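Methyltransferase domain-containing protein (Pyrococcus horikoshii, PDB 1VE3) probably acts as a methyltransferase, binding S-adenosylmethionine as the methyl donor for an acceptor substrate that remains unidentified. Local coordinates at residues 33-38 with 221-226; 135-140 with 208-213; 145-150 with 216-221. All blocks are in the same frame, centred on the assembly; numbering follows the deposited sequence.

Contact 1: 33-38 with 221-226; sequences MKYMKK and LTVYNP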
HETATM    1  N   MSE A  33      12.143  -7.334 -10.472  1.00 55.45           N
HETATM    2  CA  MSE A  33      12.599  -8.707 -10.613  1.00 57.23           C
HETATM    3  C   MSE A  33      12.798  -9.078 -12.073  1.00 54.77           C
HETATM    4  O   MSE A  33      13.544 -10.000 -12.393  1.00 54.40           O
HETATM    5  CB  MSE A  33      11.610  -9.659  -9.941  1.00 61.85           C
HETATM    6  CG  MSE A  33      11.559  -9.469  -8.435  1.00 69.65           C
HETATM    7 SE   MSE A  33      13.346  -9.252  -7.684  1.00 80.47          SE
HETATM    8  CE  MSE A  33      13.347  -7.343  -7.422  1.00 76.52           C
ATOM      9  N   LYS A  34      12.137  -8.344 -12.958  1.00 52.52           N
ATOM     10  CA  LYS A  34      12.247  -8.597 -14.383  1.00 52.47           C
ATOM     11  C   LYS A  34      13.637  -8.219 -14.882  1.00 52.18           C
ATOM     12  O   LYS A  34      14.071  -8.683 -15.937  1.00 54.09           O
ATOM     13  CB  LYS A  34      11.187  -7.793 -15.139  1.00 52.60           C
ATOM     14  CG  LYS A  34      11.217  -7.952 -16.651  1.00 52.18           C
ATOM     15  CD  LYS A  34      10.034  -7.234 -17.282  1.00 52.90           C
ATOM     16  CE  LYS A  34      10.049  -7.344 -18.793  1.00 53.17           C
ATOM     17  NZ  LYS A  34       8.836  -6.730 -19.408  1.00 52.45           N
ATOM     18  N   TYR A  35      14.338  -7.390 -14.116  1.00 49.47           N
ATOM     19  CA  TYR A  35      15.669  -6.946 -14.510  1.00 47.85           C
ATOM     20  C   TYR A  35      16.737  -7.213 -13.458  1.00 47.23           C
ATOM     21  O   TYR A  35      17.877  -6.776 -13.594  1.00 47.15           O
ATOM     22  CB  TYR A  35      15.628  -5.457 -14.854  1.00 46.05           C
ATOM     23  CG  TYR A  35      14.699  -5.133 -16.002  1.00 45.37           C
ATOM     24  CD1 TYR A  35      14.950  -5.620 -17.281  1.00 44.39           C
ATOM     25  CD2 TYR A  35      13.568  -4.345 -15.810  1.00 44.91           C
ATOM     26  CE1 TYR A  35      14.098  -5.329 -18.343  1.00 44.46           C
ATOM     27  CE2 TYR A  35      12.710  -4.047 -16.864  1.00 45.26           C
ATOM     28  CZ  TYR A  35      12.983  -4.543 -18.127  1.00 45.01           C
ATOM     29  OH  TYR A  35      12.141  -4.245 -19.175  1.00 45.90           O
HETATM   30  N   MSE A  36      16.366  -7.934 -12.409  1.00 47.32           N
HETATM   31  CA  MSE A  36      17.309  -8.254 -11.344  1.00 48.40           C
HETATM   32  C   MSE A  36      17.304  -9.752 -11.080  1.00 49.88           C
HETATM   33  O   MSE A  36      17.251 -10.197  -9.932  1.00 50.21           O
HETATM   34  CB  MSE A  36      16.946  -7.493 -10.067  1.00 46.50           C
HETATM   35  CG  MSE A  36      17.092  -5.980 -10.186  1.00 45.92           C
HETATM   36 SE   MSE A  36      16.578  -5.013  -8.580  1.00 44.22          SE
HETATM   37  CE  MSE A  36      18.148  -5.318  -7.510  1.00 39.25           C
ATOM     38  N   LYS A  37      17.353 -10.527 -12.157  1.00 51.71           N
ATOM     39  CA  LYS A  37      17.351 -11.978 -12.048  1.00 52.73           C
ATOM     40  C   LYS A  37      18.590 -12.474 -11.312  1.00 52.22           C
ATOM     41  O   LYS A  37      18.490 -13.316 -10.421  1.00 53.61           O
ATOM     42  CB  LYS A  37      17.259 -12.604 -13.441  1.00 54.58           C
ATOM     43  CG  LYS A  37      15.930 -12.333 -14.140  1.00 55.75           C
ATOM     44  CD  LYS A  37      15.881 -12.981 -15.516  1.00 58.55           C
ATOM     45  CE  LYS A  37      14.494 -12.877 -16.141  1.00 60.56           C
ATOM     46  NZ  LYS A  37      14.038 -11.467 -16.318  1.00 60.30           N
ATOM     47  N   LYS A  38      19.757 -11.946 -11.669  1.00 51.83           N
ATOM     48  CA  LYS A  38      20.992 -12.352 -11.005  1.00 51.31           C
ATOM     49  C   LYS A  38      21.181 -11.589  -9.698  1.00 50.94           C
ATOM     50  O   LYS A  38      21.234 -10.358  -9.690  1.00 51.12           O
ATOM     51  CB  LYS A  38      22.201 -12.108 -11.910  1.00 52.86           C
ATOM     52  CG  LYS A  38      23.519 -12.570 -11.299  1.00 52.88           C
ATOM     53  CD  LYS A  38      24.671 -12.471 -12.285  1.00 54.75           C
ATOM     54  CE  LYS A  38      25.908 -13.190 -11.753  1.00 55.58           C
ATOM     55  NZ  LYS A  38      27.054 -13.182 -12.710  1.00 55.26           N
ATOM     56  N   LEU A 221      10.263   3.401 -15.277  1.00 34.49           N
ATOM     57  CA  LEU A 221      11.251   2.564 -14.622  1.00 34.85           C
ATOM     58  C   LEU A 221      12.281   2.376 -15.720  1.00 32.98           C
ATOM     59  O   LEU A 221      11.965   1.822 -16.770  1.00 34.67           O
ATOM     60  CB  LEU A 221      10.681   1.203 -14.234  1.00 35.50           C
ATOM     61  CG  LEU A 221      11.752   0.296 -13.635  1.00 38.26           C
ATOM     62  CD1 LEU A 221      12.018   0.707 -12.201  1.00 34.37           C
ATOM     63  CD2 LEU A 221      11.304  -1.146 -13.702  1.00 39.66           C
ATOM     64  N   THR A 222      13.501   2.851 -15.492  1.00 32.36           N
ATOM     65  CA  THR A 222      14.548   2.729 -16.501  1.00 30.55           C
ATOM     66  C   THR A 222      15.731   1.893 -16.034  1.00 30.82           C
ATOM     67  O   THR A 222      16.166   2.005 -14.891  1.00 30.21           O
ATOM     68  CB  THR A 222      15.079   4.112 -16.920  1.00 32.20           C
ATOM     69  OG1 THR A 222      13.994   4.916 -17.397  1.00 34.49           O
ATOM     70  CG2 THR A 222      16.109   3.960 -18.029  1.00 34.86           C
ATOM     71  N   VAL A 223      16.250   1.051 -16.924  1.00 30.55           N
ATOM     72  CA  VAL A 223      17.396   0.211 -16.604  1.00 31.32           C
ATOM     73  C   VAL A 223      18.606   0.708 -17.400  1.00 30.79           C
ATOM     74  O   VAL A 223      18.585   0.733 -18.627  1.00 30.38           O
ATOM     75  CB  VAL A 223      17.108  -1.273 -16.934  1.00 32.34           C
ATOM     76  CG1 VAL A 223      18.314  -2.132 -16.582  1.00 32.32           C
ATOM     77  CG2 VAL A 223      15.889  -1.748 -16.137  1.00 35.20           C
ATOM     78  N   TYR A 224      19.657   1.101 -16.690  1.00 31.10           N
ATOM     79  CA  TYR A 224      20.863   1.632 -17.320  1.00 31.74           C
ATOM     80  C   TYR A 224      22.118   0.799 -17.074  1.00 31.89           C
ATOM     81  O   TYR A 224      22.254   0.150 -16.041  1.00 32.76           O
ATOM     82  CB  TYR A 224      21.130   3.062 -16.818  1.00 30.18           C
ATOM     83  CG  TYR A 224      20.210   4.124 -17.382  1.00 29.81           C
ATOM     84  CD1 TYR A 224      20.256   4.466 -18.731  1.00 31.39           C
ATOM     85  CD2 TYR A 224      19.309   4.800 -16.564  1.00 29.57           C
ATOM     86  CE1 TYR A 224      19.432   5.454 -19.253  1.00 30.41           C
ATOM     87  CE2 TYR A 224      18.478   5.796 -17.073  1.00 28.49           C
ATOM     88  CZ  TYR A 224      18.546   6.116 -18.418  1.00 31.40           C
ATOM     89  OH  TYR A 224      17.734   7.099 -18.934  1.00 34.81           O
ATOM     90  N   ASN A 225      23.036   0.838 -18.035  1.00 32.08           N
ATOM     91  CA  ASN A 225      24.308   0.135 -17.923  1.00 32.48           C
ATOM     92  C   ASN A 225      25.377   1.224 -17.986  1.00 34.06           C
ATOM     93  O   ASN A 225      25.316   2.108 -18.837  1.00 32.33           O
ATOM     94  CB  ASN A 225      24.489  -0.839 -19.088  1.00 33.63           C
ATOM     95  CG  ASN A 225      23.433  -1.929 -19.107  1.00 33.37           C
ATOM     96  OD1 ASN A 225      23.096  -2.457 -20.162  1.00 32.11           O
ATOM     97  ND2 ASN A 225      22.914  -2.277 -17.931  1.00 34.59           N
ATOM     98  N   PRO A 226      26.365   1.173 -17.080  1.00 35.30           N
ATOM     99  CA  PRO A 226      27.452   2.153 -17.021  1.00 38.84           C
ATOM    100  C   PRO A 226      28.415   2.088 -18.201  1.00 42.01           C
ATOM    101  O   PRO A 226      28.610   1.031 -18.797  1.00 42.42           O
ATOM    102  CB  PRO A 226      28.139   1.815 -15.704  1.00 38.38           C
ATOM    103  CG  PRO A 226      27.977   0.336 -15.629  1.00 36.46           C
ATOM    104  CD  PRO A 226      26.537   0.146 -16.036  1.00 36.64           C
TER
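Tyr35 lays one face of its ring against the CG2 methyl of Val223, a CH-pi contact in which the methyl carbon CG2 sits 3.8 Å from the ring centroid. The line between them leans 26° from the ring normal, so the methyl is offset toward the CD2 side; CD2 of Tyr35 is 3.5 Å from CG2 of Val223. Valine suits the place: its beta-branched side chain fits a strand, and with CG1 anti to the backbone N (chi1 -180°) CG2 is the branch presented to the ring. Leu221, two residues earlier on the same face of the strand, approaches differently. Its CD2 lies at the ring edge, near the ring plane, 4.5 Å from CD2 of Tyr35. On the ring face opposite Val223, the aliphatic CG of Lys34 lies over the centre, 4.0 Å above the plane. A tyrosine can serve both needs here, an apolar ring for the valine and leucine and a hydroxyl that hydrogen-bonds Glu213, whose carboxylate also takes a salt bridge from Lys34. The contact thus packs the end of helix 19-34 against strand 219-226, with strand 207-215 on one side of that strand and strand 136-143 on the other.

Contact 2: 135-140 with 208-213; sequences SGKFIM and TKEAEE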
ATOM      1  N   SER A 135      29.652  -4.372 -15.229  1.00 40.94           N
ATOM      2  CA  SER A 135      28.611  -5.345 -15.569  1.00 41.42           C
ATOM      3  C   SER A 135      27.339  -5.094 -14.761  1.00 41.15           C
ATOM      4  O   SER A 135      26.354  -5.823 -14.899  1.00 39.73           O
ATOM      5  CB  SER A 135      29.104  -6.763 -15.291  1.00 41.51           C
ATOM      6  OG  SER A 135      29.448  -6.906 -13.925  1.00 42.84           O
ATOM      7  N   GLY A 136      27.375  -4.059 -13.923  1.00 40.84           N
ATOM      8  CA  GLY A 136      26.242  -3.731 -13.073  1.00 38.98           C
ATOM      9  C   GLY A 136      25.097  -3.015 -13.756  1.00 38.35           C
ATOM     10  O   GLY A 136      25.161  -2.720 -14.949  1.00 37.80           O
ATOM     11  N   LYS A 137      24.042  -2.738 -12.993  1.00 36.42           N
ATOM     12  CA  LYS A 137      22.877  -2.055 -13.535  1.00 35.48           C
ATOM     13  C   LYS A 137      22.340  -0.945 -12.634  1.00 33.87           C
ATOM     14  O   LYS A 137      22.223  -1.114 -11.428  1.00 32.89           O
ATOM     15  CB  LYS A 137      21.775  -3.078 -13.832  1.00 34.65           C
ATOM     16  CG  LYS A 137      22.162  -4.022 -14.960  1.00 37.31           C
ATOM     17  CD  LYS A 137      21.473  -5.366 -14.890  1.00 36.96           C
ATOM     18  CE  LYS A 137      20.132  -5.359 -15.590  1.00 40.12           C
ATOM     19  NZ  LYS A 137      19.589  -6.743 -15.697  1.00 34.09           N
ATOM     20  N   PHE A 138      22.047   0.200 -13.245  1.00 33.17           N
ATOM     21  CA  PHE A 138      21.488   1.352 -12.546  1.00 32.20           C
ATOM     22  C   PHE A 138      19.998   1.315 -12.860  1.00 30.69           C
ATOM     23  O   PHE A 138      19.614   1.400 -14.018  1.00 31.74           O
ATOM     24  CB  PHE A 138      22.081   2.655 -13.095  1.00 32.34           C
ATOM     25  CG  PHE A 138      21.496   3.910 -12.481  1.00 29.83           C
ATOM     26  CD1 PHE A 138      21.325   5.056 -13.252  1.00 29.51           C
ATOM     27  CD2 PHE A 138      21.143   3.955 -11.134  1.00 27.40           C
ATOM     28  CE1 PHE A 138      20.808   6.232 -12.690  1.00 30.15           C
ATOM     29  CE2 PHE A 138      20.630   5.120 -10.565  1.00 27.01           C
ATOM     30  CZ  PHE A 138      20.462   6.261 -11.344  1.00 28.29           C
ATOM     31  N   ILE A 139      19.161   1.185 -11.837  1.00 29.53           N
ATOM     32  CA  ILE A 139      17.720   1.133 -12.052  1.00 29.88           C
ATOM     33  C   ILE A 139      16.999   2.251 -11.309  1.00 29.56           C
ATOM     34  O   ILE A 139      16.976   2.263 -10.075  1.00 27.97           O
ATOM     35  CB  ILE A 139      17.148  -0.224 -11.585  1.00 30.21           C
ATOM     36  CG1 ILE A 139      17.746  -1.351 -12.429  1.00 30.42           C
ATOM     37  CG2 ILE A 139      15.625  -0.217 -11.683  1.00 31.19           C
ATOM     38  CD1 ILE A 139      17.351  -2.740 -11.967  1.00 32.75           C
HETATM   39  N   MSE A 140      16.412   3.192 -12.045  1.00 30.34           N
HETATM   40  CA  MSE A 140      15.700   4.277 -11.387  1.00 31.42           C
HETATM   41  C   MSE A 140      14.242   4.422 -11.820  1.00 30.47           C
HETATM   42  O   MSE A 140      13.853   4.067 -12.933  1.00 28.54           O
HETATM   43  CB  MSE A 140      16.463   5.617 -11.536  1.00 34.61           C
HETATM   44  CG  MSE A 140      16.229   6.453 -12.791  1.00 40.73           C
HETATM   45 SE   MSE A 140      16.941   8.308 -12.593  1.00 45.06          SE
HETATM   46  CE  MSE A 140      15.318   9.186 -12.078  1.00 44.54           C
ATOM     47  N   THR A 208      24.031   3.839 -20.951  1.00 32.01           N
ATOM     48  CA  THR A 208      23.333   3.446 -22.159  1.00 35.40           C
ATOM     49  C   THR A 208      22.109   2.749 -21.562  1.00 36.06           C
ATOM     50  O   THR A 208      22.218   2.085 -20.528  1.00 37.10           O
ATOM     51  CB  THR A 208      24.155   2.447 -22.992  1.00 35.38           C
ATOM     52  OG1 THR A 208      24.470   1.278 -22.209  1.00 36.27           O
ATOM     53  CG2 THR A 208      25.453   3.094 -23.428  1.00 37.01           C
ATOM     54  N   LYS A 209      20.936   2.912 -22.161  1.00 38.47           N
ATOM     55  CA  LYS A 209      19.779   2.258 -21.563  1.00 40.35           C
ATOM     56  C   LYS A 209      19.526   0.836 -22.034  1.00 41.44           C
ATOM     57  O   LYS A 209      19.506   0.535 -23.234  1.00 41.41           O
ATOM     58  CB  LYS A 209      18.508   3.100 -21.740  1.00 43.27           C
ATOM     59  CG  LYS A 209      18.022   3.268 -23.144  1.00 47.12           C
ATOM     60  CD  LYS A 209      16.551   3.682 -23.149  1.00 49.41           C
ATOM     61  CE  LYS A 209      16.311   4.959 -22.351  1.00 51.11           C
ATOM     62  NZ  LYS A 209      14.908   5.448 -22.493  1.00 51.22           N
ATOM     63  N   GLU A 210      19.355  -0.035 -21.045  1.00 39.93           N
ATOM     64  CA  GLU A 210      19.081  -1.451 -21.256  1.00 40.32           C
ATOM     65  C   GLU A 210      17.595  -1.651 -21.563  1.00 39.40           C
ATOM     66  O   GLU A 210      17.241  -2.305 -22.537  1.00 36.70           O
ATOM     67  CB  GLU A 210      19.459  -2.254 -20.001  1.00 40.14           C
ATOM     68  CG  GLU A 210      19.340  -3.768 -20.151  1.00 43.25           C
ATOM     69  CD  GLU A 210      19.753  -4.521 -18.892  1.00 44.73           C
ATOM     70  OE1 GLU A 210      20.806  -4.189 -18.319  1.00 43.90           O
ATOM     71  OE2 GLU A 210      19.031  -5.453 -18.475  1.00 47.01           O
ATOM     72  N   ALA A 211      16.729  -1.072 -20.731  1.00 38.40           N
ATOM     73  CA  ALA A 211      15.287  -1.203 -20.914  1.00 39.12           C
ATOM     74  C   ALA A 211      14.533  -0.025 -20.297  1.00 40.20           C
ATOM     75  O   ALA A 211      15.118   0.797 -19.593  1.00 39.59           O
ATOM     76  CB  ALA A 211      14.807  -2.504 -20.290  1.00 34.83           C
ATOM     77  N   GLU A 212      13.230   0.040 -20.558  1.00 41.15           N
ATOM     78  CA  GLU A 212      12.400   1.109 -20.023  1.00 43.18           C
ATOM     79  C   GLU A 212      10.943   0.672 -19.949  1.00 44.24           C
ATOM     80  O   GLU A 212      10.387   0.174 -20.926  1.00 44.29           O
ATOM     81  CB  GLU A 212      12.528   2.352 -20.896  1.00 44.02           C
ATOM     82  CG  GLU A 212      11.951   3.600 -20.267  1.00 48.84           C
ATOM     83  CD  GLU A 212      12.559   4.861 -20.845  1.00 51.28           C
ATOM     84  OE1 GLU A 212      12.264   5.196 -22.013  1.00 51.68           O
ATOM     85  OE2 GLU A 212      13.349   5.512 -20.125  1.00 52.63           O
ATOM     86  N   GLU A 213      10.335   0.852 -18.781  1.00 44.36           N
ATOM     87  CA  GLU A 213       8.944   0.472 -18.569  1.00 45.03           C
ATOM     88  C   GLU A 213       8.122   1.702 -18.201  1.00 46.07           C
ATOM     89  O   GLU A 213       8.506   2.465 -17.310  1.00 45.81           O
ATOM     90  CB  GLU A 213       8.833  -0.534 -17.422  1.00 45.84           C
ATOM     91  CG  GLU A 213       9.657  -1.811 -17.556  1.00 48.18           C
ATOM     92  CD  GLU A 213       8.982  -2.885 -18.401  1.00 47.87           C
ATOM     93  OE1 GLU A 213       7.740  -2.850 -18.550  1.00 47.22           O
ATOM     94  OE2 GLU A 213       9.699  -3.779 -18.897  1.00 45.83           O
TER
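Lys137 and Glu210 meet across the face of the central sheet, on two strands that are not neighbours: strand 219-226 runs between strands 136-143 and 207-215, and the side chains reach over it. They cross at about a right angle. The lysine gets there by bending at its third torsion (chi3 87°), which turns CE and NZ toward the glutamate, whereas Glu210 simply extends, with CG anti to its backbone N. The result is a salt bridge whose hydrogen bond, from NZ of Lys137 to OE2 of Glu210, is 3.1 Å long and weak. The carboxylate lies beside the CE methylene as much as beside the ammonium: CE of Lys137 is 3.0 Å from OE1 of Glu210, while NZ of Lys137 is 3.9 Å from that same OE1. Each group has another polar partner. NZ of Lys137 hydrogen-bonds the carbonyl oxygen of Tyr35, and OE1 of Glu210 accepts from ND2 of Asn225. Lysine suits the position because its methylenes can lie along Val223 while its ammonium reaches both the Glu210 carboxylate and the Tyr35 carbonyl oxygen. Glu210 sits in a classic beta bulge, where it and Ala211 both face Val223, which is consistent with its turning toward Lys137. Flanking the bulge, Lys209 and Glu212 form a salt bridge, NZ of Lys209 being 2.7 Å from OE1 of Glu212. Six strands running one way, with the last strand of the chain, 219-226, inserted antiparallel between 136-143 and 207-215, make the Rossmann-like sheet of the class I SAM-dependent methyltransferases, and this ion pair spans the reversed strand.

Contact 3: 145-150 with 216-221; sequences LRELLP and GNYSYL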
ATOM      1  N   LEU A 145       7.416  15.009 -13.668  1.00 38.96           N
ATOM      2  CA  LEU A 145       6.466  15.941 -13.086  1.00 41.48           C
ATOM      3  C   LEU A 145       6.273  17.155 -13.989  1.00 42.61           C
ATOM      4  O   LEU A 145       5.279  17.864 -13.915  1.00 41.93           O
ATOM      5  CB  LEU A 145       7.005  16.384 -11.725  1.00 42.06           C
ATOM      6  CG  LEU A 145       5.966  17.150 -10.903  1.00 42.86           C
ATOM      7  CD1 LEU A 145       4.612  17.238 -11.612  1.00 45.60           C
ATOM      8  CD2 LEU A 145       5.695  16.508  -9.542  1.00 46.44           C
ATOM      9  N   ARG A 146       7.100  17.366 -15.005  1.00 43.78           N
ATOM     10  CA  ARG A 146       6.823  18.407 -15.986  1.00 47.97           C
ATOM     11  C   ARG A 146       5.547  18.133 -16.778  1.00 48.55           C
ATOM     12  O   ARG A 146       4.773  19.046 -17.050  1.00 48.64           O
ATOM     13  CB  ARG A 146       8.015  18.567 -16.932  1.00 48.98           C
ATOM     14  CG  ARG A 146       7.888  19.734 -17.897  1.00 52.60           C
ATOM     15  CD  ARG A 146       9.258  20.187 -18.343  1.00 56.02           C
ATOM     16  NE  ARG A 146      10.075  20.575 -17.196  1.00 58.34           N
ATOM     17  CZ  ARG A 146      11.373  20.860 -17.261  1.00 60.28           C
ATOM     18  NH1 ARG A 146      12.008  20.801 -18.424  1.00 60.44           N
ATOM     19  NH2 ARG A 146      12.037  21.194 -16.161  1.00 59.47           N
ATOM     20  N   GLU A 147       5.330  16.876 -17.144  1.00 51.16           N
ATOM     21  CA  GLU A 147       4.139  16.502 -17.899  1.00 54.27           C
ATOM     22  C   GLU A 147       2.915  16.446 -16.987  1.00 54.90           C
ATOM     23  O   GLU A 147       1.798  16.743 -17.410  1.00 54.87           O
ATOM     24  CB  GLU A 147       4.344  15.143 -18.567  1.00 56.42           C
ATOM     25  CG  GLU A 147       5.369  15.128 -19.690  1.00 60.89           C
ATOM     26  CD  GLU A 147       5.030  16.104 -20.805  1.00 63.79           C
ATOM     27  OE1 GLU A 147       5.357  17.304 -20.668  1.00 63.99           O
ATOM     28  OE2 GLU A 147       4.428  15.673 -21.815  1.00 65.39           O
ATOM     29  N   LEU A 148       3.138  16.066 -15.734  1.00 55.41           N
ATOM     30  CA  LEU A 148       2.065  15.959 -14.750  1.00 56.52           C
ATOM     31  C   LEU A 148       1.610  17.322 -14.229  1.00 57.28           C
ATOM     32  O   LEU A 148       0.461  17.487 -13.819  1.00 57.97           O
ATOM     33  CB  LEU A 148       2.537  15.097 -13.576  1.00 56.82           C
ATOM     34  CG  LEU A 148       1.615  14.942 -12.367  1.00 57.21           C
ATOM     35  CD1 LEU A 148       0.351  14.207 -12.776  1.00 55.19           C
ATOM     36  CD2 LEU A 148       2.349  14.181 -11.268  1.00 57.09           C
ATOM     37  N   LEU A 149       2.517  18.292 -14.249  1.00 57.08           N
ATOM     38  CA  LEU A 149       2.244  19.648 -13.761  1.00 58.06           C
ATOM     39  C   LEU A 149       0.851  20.160 -14.167  1.00 58.63           C
ATOM     40  O   LEU A 149       0.033  20.541 -13.339  1.00 57.98           O
ATOM     41  CB  LEU A 149       3.324  20.580 -14.313  1.00 58.39           C
ATOM     42  CG  LEU A 149       4.330  21.010 -13.244  1.00 59.30           C
ATOM     43  CD1 LEU A 149       4.792  22.457 -13.427  1.00 59.55           C
ATOM     44  CD2 LEU A 149       3.769  20.916 -11.826  1.00 59.16           C
ATOM     45  N   PRO A 150       0.543  20.185 -15.479  1.00 59.98           N
ATOM     46  CA  PRO A 150      -0.755  20.667 -15.969  1.00 61.41           C
ATOM     47  C   PRO A 150      -1.963  20.184 -15.168  1.00 62.81           C
ATOM     48  O   PRO A 150      -2.777  20.988 -14.716  1.00 62.99           O
ATOM     49  CB  PRO A 150      -0.779  20.172 -17.410  1.00 60.94           C
ATOM     50  CG  PRO A 150       0.656  20.284 -17.802  1.00 61.48           C
ATOM     51  CD  PRO A 150       1.369  19.701 -16.602  1.00 60.08           C
ATOM     52  N   GLY A 216       2.014   3.811 -14.959  1.00 45.26           N
ATOM     53  CA  GLY A 216       0.969   4.794 -14.773  1.00 46.90           C
ATOM     54  C   GLY A 216       0.870   5.709 -15.975  1.00 48.29           C
ATOM     55  O   GLY A 216       1.230   5.323 -17.089  1.00 47.29           O
ATOM     56  N   ASN A 217       0.396   6.927 -15.751  1.00 50.02           N
ATOM     57  CA  ASN A 217       0.237   7.889 -16.833  1.00 52.93           C
ATOM     58  C   ASN A 217       1.512   8.619 -17.219  1.00 53.21           C
ATOM     59  O   ASN A 217       1.691   8.974 -18.383  1.00 54.48           O
ATOM     60  CB  ASN A 217      -0.852   8.898 -16.477  1.00 54.99           C
ATOM     61  CG  ASN A 217      -2.246   8.319 -16.619  1.00 57.26           C
ATOM     62  OD1 ASN A 217      -3.224   8.903 -16.147  1.00 60.41           O
ATOM     63  ND2 ASN A 217      -2.349   7.170 -17.282  1.00 57.03           N
ATOM     64  N   TYR A 218       2.404   8.841 -16.259  1.00 52.67           N
ATOM     65  CA  TYR A 218       3.643   9.538 -16.575  1.00 52.24           C
ATOM     66  C   TYR A 218       4.863   9.173 -15.745  1.00 48.01           C
ATOM     67  O   TYR A 218       5.714  10.017 -15.486  1.00 48.69           O
ATOM     68  CB  TYR A 218       3.408  11.050 -16.526  1.00 57.40           C
ATOM     69  CG  TYR A 218       3.105  11.646 -17.886  1.00 63.81           C
ATOM     70  CD1 TYR A 218       2.199  12.699 -18.024  1.00 65.85           C
ATOM     71  CD2 TYR A 218       3.739  11.163 -19.036  1.00 65.04           C
ATOM     72  CE1 TYR A 218       1.927  13.257 -19.280  1.00 68.34           C
ATOM     73  CE2 TYR A 218       3.478  11.714 -20.289  1.00 67.79           C
ATOM     74  CZ  TYR A 218       2.572  12.758 -20.405  1.00 68.55           C
ATOM     75  OH  TYR A 218       2.314  13.306 -21.642  1.00 70.17           O
ATOM     76  N   SER A 219       4.960   7.913 -15.341  1.00 43.61           N
ATOM     77  CA  SER A 219       6.105   7.462 -14.561  1.00 42.19           C
ATOM     78  C   SER A 219       6.901   6.434 -15.347  1.00 40.30           C
ATOM     79  O   SER A 219       6.352   5.729 -16.203  1.00 40.38           O
ATOM     80  CB  SER A 219       5.643   6.880 -13.225  1.00 40.60           C
ATOM     81  OG  SER A 219       5.127   7.908 -12.404  1.00 42.03           O
ATOM     82  N   TYR A 220       8.196   6.350 -15.059  1.00 38.92           N
ATOM     83  CA  TYR A 220       9.072   5.429 -15.780  1.00 37.01           C
ATOM     84  C   TYR A 220      10.074   4.673 -14.940  1.00 34.95           C
ATOM     85  O   TYR A 220      10.664   5.220 -14.007  1.00 34.08           O
ATOM     86  CB  TYR A 220       9.862   6.188 -16.843  1.00 38.27           C
ATOM     87  CG  TYR A 220       8.994   6.907 -17.830  1.00 39.71           C
ATOM     88  CD1 TYR A 220       8.521   6.265 -18.974  1.00 40.10           C
ATOM     89  CD2 TYR A 220       8.596   8.216 -17.592  1.00 39.98           C
ATOM     90  CE1 TYR A 220       7.671   6.913 -19.850  1.00 41.83           C
ATOM     91  CE2 TYR A 220       7.747   8.870 -18.456  1.00 42.71           C
ATOM     92  CZ  TYR A 220       7.286   8.217 -19.582  1.00 42.28           C
ATOM     93  OH  TYR A 220       6.429   8.875 -20.427  1.00 47.03           O
ATOM     94  N   LEU A 221      10.263   3.401 -15.277  1.00 34.49           N
ATOM     95  CA  LEU A 221      11.251   2.564 -14.622  1.00 34.85           C
ATOM     96  C   LEU A 221      12.281   2.376 -15.720  1.00 32.98           C
ATOM     97  O   LEU A 221      11.965   1.822 -16.770  1.00 34.67           O
ATOM     98  CB  LEU A 221      10.681   1.203 -14.234  1.00 35.50           C
ATOM     99  CG  LEU A 221      11.752   0.296 -13.635  1.00 38.26           C
ATOM    100  CD1 LEU A 221      12.018   0.707 -12.201  1.00 34.37           C
ATOM    101  CD2 LEU A 221      11.304  -1.146 -13.702  1.00 39.66           C
TER
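Glu147 rests its CB over one face of the Tyr218 ring, offset toward the rim, and this is the close part of the contact. The approach is of CH-pi type, but the model brings CB of Glu147 and the ring carbon CE1 nearer than two carbons can sit, so its exact depth is doubtful. Further out the fit is more ordinary, with CG of Glu147 3.7 Å from CZ of Tyr218. A bend at the second torsion (chi2 -58°) then folds the carboxylate toward the phenol end of the ring, leaving OE2 of Glu147 3.2 Å from OH of Tyr218. The carboxylate and ring planes are 62° apart, so the two groups do not stack flat. Glutamate fits because its methylenes can lie on an aromatic face while its charged end stays at the partly exposed margin; tyrosine fits because its broad flat ring offers that face, with its hydroxyl at the carboxylate end.

Elsewhere the contact is slack. The backbone N of Leu148 is 4.2 Å from CD1 of Tyr218, and the leucine side chain comes no nearer than its CB, 5.1 Å from CD1 of Tyr218, leaning instead on Thr143. The turn before Tyr218 is exposed to solvent.

Beyond the pair, the tyrosine side chain also touches Arg151, and its backbone bonds to that of Asp144, whose OD1 accepts a hydrogen bond from the backbone N of Glu147. Short helix 145-148, which follows strand 136-143, is thereby packed against the turn leading into strand 219-226, the antiparallel neighbour of that strand.

In the fold
From the N terminus, the end of helix 19-34 is joined to strand 219-226 by contact 1 only after 182 intervening residues. Contacts 2 and 3 both fall within that loop. Strand 136-143 opens contact 2 and leads directly into helix 145-148, which opens contact 3; strand 207-215 then closes contact 2 before segment 216-221 closes contact 3, so these two cross. Contacts 1 and 2 lie side by side at the edge of the sheet where strand 219-226 runs opposite to its neighbours, and contact 3 lies about 21 Å (between centres) from contact 1. Strand 219-226 thus meets the end of helix 19-34, and the turn leading into it meets helix 145-148.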